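Local coordinates for alpha-galactosidase (Thermus thermophilus, PDB 6LCJ), which probably hydrolyses alpha-galactosidic bonds to release terminal galactose, and assembles as a hexamer, at residues 159-164 with 189-194. Numbering follows the deposited sequence.
Sequences PPRVWC and SFEVFQ
The guanidinium of R161 has the carboxylate of E191 over one face, the two planes only 3° apart, while S189 O and a water lie at its edge, in plane. Arginine suits the place because one flat cation can stack on a carboxylate and still offer an edge N-H: R161 NE donates almost straight to S189 O (2.8 Å), and the water links NH2 to F190 O. Between guanidinium and carboxylate only charge acts, in a long salt bridge (R161 NH1 to E191 OE1, 3.8 Å). E191 OE1 accepts, through its anti lone pair, from R161 N (2.9 Å) and pairs with R158. A leucine in place of R161 would probably leave S189 O without its donor and the E191 carboxylate without its charged cover.

Over the F190 ring sits CB of W163, 3.9 Å from the ring centroid, and the indole turns its edge to that face, planes at 81°. With CG anti to the backbone N (chi1 -170°), the wide indole also reaches F193, W163 CE3 meeting F193 CE2 at 3.4 Å in a slid, barely overlapping pair; helix 175-185 packs against all three aromatics. Compact, apolar V162 and V192 fit the other, buried face, side by side against Y300.

R161 O accepts from E191 N and V192 N, where parallel pairing begins. Helically connected strands 161-164 and 192-194 form a beta-alpha-beta unit of the Melibiase-family TIM barrel.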
loop_
_atom_site.group_PDB
_atom_site.type_symbol
_atom_site.label_atom_id
_atom_site.label_comp_id
_atom_site.label_asym_id
_atom_site.label_seq_id
_atom_site.Cartn_x
_atom_site.Cartn_y
_atom_site.Cartn_z
ATOM N N PRO E 159 -1.608 56.819 7.380
ATOM C CA PRO E 159 -1.647 56.022 6.136
ATOM C C PRO E 159 -2.205 56.838 4.987
ATOM O O PRO E 159 -3.120 57.651 5.178
ATOM C CB PRO E 159 -2.567 54.845 6.490
ATOM C CG PRO E 159 -2.551 54.793 7.991
ATOM C CD PRO E 159 -2.366 56.185 8.472
ATOM N N PRO E 160 -1.656 56.683 3.792
ATOM C CA PRO E 160 -2.188 57.409 2.639
ATOM C C PRO E 160 -3.547 56.863 2.227
ATOM O O PRO E 160 -3.975 55.780 2.632
ATOM C CB PRO E 160 -1.140 57.171 1.539
ATOM C CG PRO E 160 0.069 56.612 2.244
ATOM C CD PRO E 160 -0.484 55.868 3.435
ATOM N N ARG E 161 -4.242 57.654 1.425
ATOM C CA ARG E 161 -5.502 57.240 0.838
ATOM C C ARG E 161 -5.217 56.903 -0.616
ATOM O O ARG E 161 -4.689 57.737 -1.359
ATOM C CB ARG E 161 -6.554 58.338 0.997
ATOM C CG ARG E 161 -6.747 58.718 2.457
ATOM C CD ARG E 161 -7.907 59.689 2.665
ATOM N NE ARG E 161 -7.642 60.986 2.053
ATOM C CZ ARG E 161 -7.082 62.000 2.692
ATOM N NH1 ARG E 161 -6.738 61.857 3.959
ATOM N NH2 ARG E 161 -6.857 63.146 2.065
ATOM N N VAL E 162 -5.516 55.670 -1.007
ATOM C CA VAL E 162 -4.999 55.097 -2.244
ATOM C C VAL E 162 -6.160 54.669 -3.116
ATOM O O VAL E 162 -7.090 54.013 -2.634
ATOM C CB VAL E 162 -4.083 53.887 -1.972
ATOM C CG1 VAL E 162 -3.563 53.312 -3.303
ATOM C CG2 VAL E 162 -2.955 54.253 -1.017
ATOM N N TRP E 163 -6.097 55.015 -4.399
ATOM C CA TRP E 163 -6.894 54.337 -5.406
ATOM C C TRP E 163 -6.007 53.287 -6.069
ATOM O O TRP E 163 -4.869 53.584 -6.448
ATOM C CB TRP E 163 -7.475 55.304 -6.444
ATOM C CG TRP E 163 -8.484 54.586 -7.301
ATOM C CD1 TRP E 163 -9.820 54.427 -7.044
ATOM C CD2 TRP E 163 -8.215 53.845 -8.496
ATOM N NE1 TRP E 163 -10.402 53.655 -8.024
ATOM C CE2 TRP E 163 -9.440 53.283 -8.926
ATOM C CE3 TRP E 163 -7.062 53.615 -9.255
ATOM C CZ2 TRP E 163 -9.544 52.512 -10.086
ATOM C CZ3 TRP E 163 -7.166 52.855 -10.409
ATOM C CH2 TRP E 163 -8.396 52.305 -10.809
ATOM N N CYS E 164 -6.524 52.063 -6.199
ATOM C CA CYS E 164 -5.746 50.903 -6.632
ATOM C C CYS E 164 -6.467 50.235 -7.798
ATOM O O CYS E 164 -7.690 50.090 -7.772
ATOM C CB CYS E 164 -5.564 49.919 -5.432
ATOM S SG CYS E 164 -4.843 48.300 -5.784
ATOM N N SER E 189 -10.977 62.692 -2.758
ATOM C CA SER E 189 -9.899 63.006 -1.823
ATOM C C SER E 189 -8.896 61.865 -1.682
ATOM O O SER E 189 -8.628 61.413 -0.567
ATOM C CB SER E 189 -10.475 63.344 -0.451
ATOM O OG SER E 189 -11.125 64.595 -0.456
ATOM N N PHE E 190 -8.344 61.382 -2.788
ATOM C CA PHE E 190 -7.270 60.398 -2.740
ATOM C C PHE E 190 -5.924 61.112 -2.685
ATOM O O PHE E 190 -5.797 62.281 -3.051
ATOM C CB PHE E 190 -7.305 59.471 -3.959
ATOM C CG PHE E 190 -8.432 58.491 -3.941
ATOM C CD1 PHE E 190 -8.405 57.402 -3.079
ATOM C CD2 PHE E 190 -9.528 58.653 -4.790
ATOM C CE1 PHE E 190 -9.467 56.474 -3.066
ATOM C CE2 PHE E 190 -10.591 57.743 -4.779
ATOM C CZ PHE E 190 -10.562 56.652 -3.916
ATOM N N GLU E 191 -4.908 60.384 -2.233
ATOM C CA GLU E 191 -3.539 60.882 -2.234
ATOM C C GLU E 191 -2.599 60.090 -3.129
ATOM O O GLU E 191 -1.540 60.612 -3.481
ATOM C CB GLU E 191 -2.972 60.895 -0.807
ATOM C CG GLU E 191 -4.059 61.047 0.245
ATOM C CD GLU E 191 -3.514 61.225 1.638
ATOM O OE1 GLU E 191 -3.640 60.291 2.463
ATOM O OE2 GLU E 191 -2.966 62.308 1.917
ATOM N N VAL E 192 -2.952 58.859 -3.502
ATOM C CA VAL E 192 -2.106 57.982 -4.305
ATOM C C VAL E 192 -2.976 57.324 -5.369
ATOM O O VAL E 192 -4.080 56.857 -5.077
ATOM C CB VAL E 192 -1.417 56.896 -3.444
ATOM C CG1 VAL E 192 -0.408 56.103 -4.270
ATOM C CG2 VAL E 192 -0.757 57.486 -2.215
ATOM N N PHE E 193 -2.476 57.282 -6.605
ATOM C CA PHE E 193 -3.087 56.530 -7.693
ATOM C C PHE E 193 -2.119 55.402 -8.037
ATOM O O PHE E 193 -1.040 55.658 -8.585
ATOM C CB PHE E 193 -3.344 57.431 -8.893
ATOM C CG PHE E 193 -4.120 56.773 -9.992
ATOM C CD1 PHE E 193 -3.483 55.981 -10.931
ATOM C CD2 PHE E 193 -5.493 56.952 -10.094
ATOM C CE1 PHE E 193 -4.201 55.378 -11.958
ATOM C CE2 PHE E 193 -6.219 56.350 -11.124
ATOM C CZ PHE E 193 -5.564 55.561 -12.062
ATOM N N GLN E 194 -2.487 54.159 -7.710
ATOM C CA GLN E 194 -1.540 53.048 -7.730
ATOM C C GLN E 194 -1.885 52.058 -8.834
ATOM O O GLN E 194 -2.978 51.494 -8.842
ATOM C CB GLN E 194 -1.494 52.342 -6.379
ATOM C CG GLN E 194 -0.377 51.290 -6.281
ATOM C CD GLN E 194 -0.935 49.921 -5.954
ATOM O OE1 GLN E 194 -1.621 49.748 -4.934
ATOM N NE2 GLN E 194 -0.672 48.942 -6.823
HETATM O O HOH W 1 -6.790 64.324 -0.916
#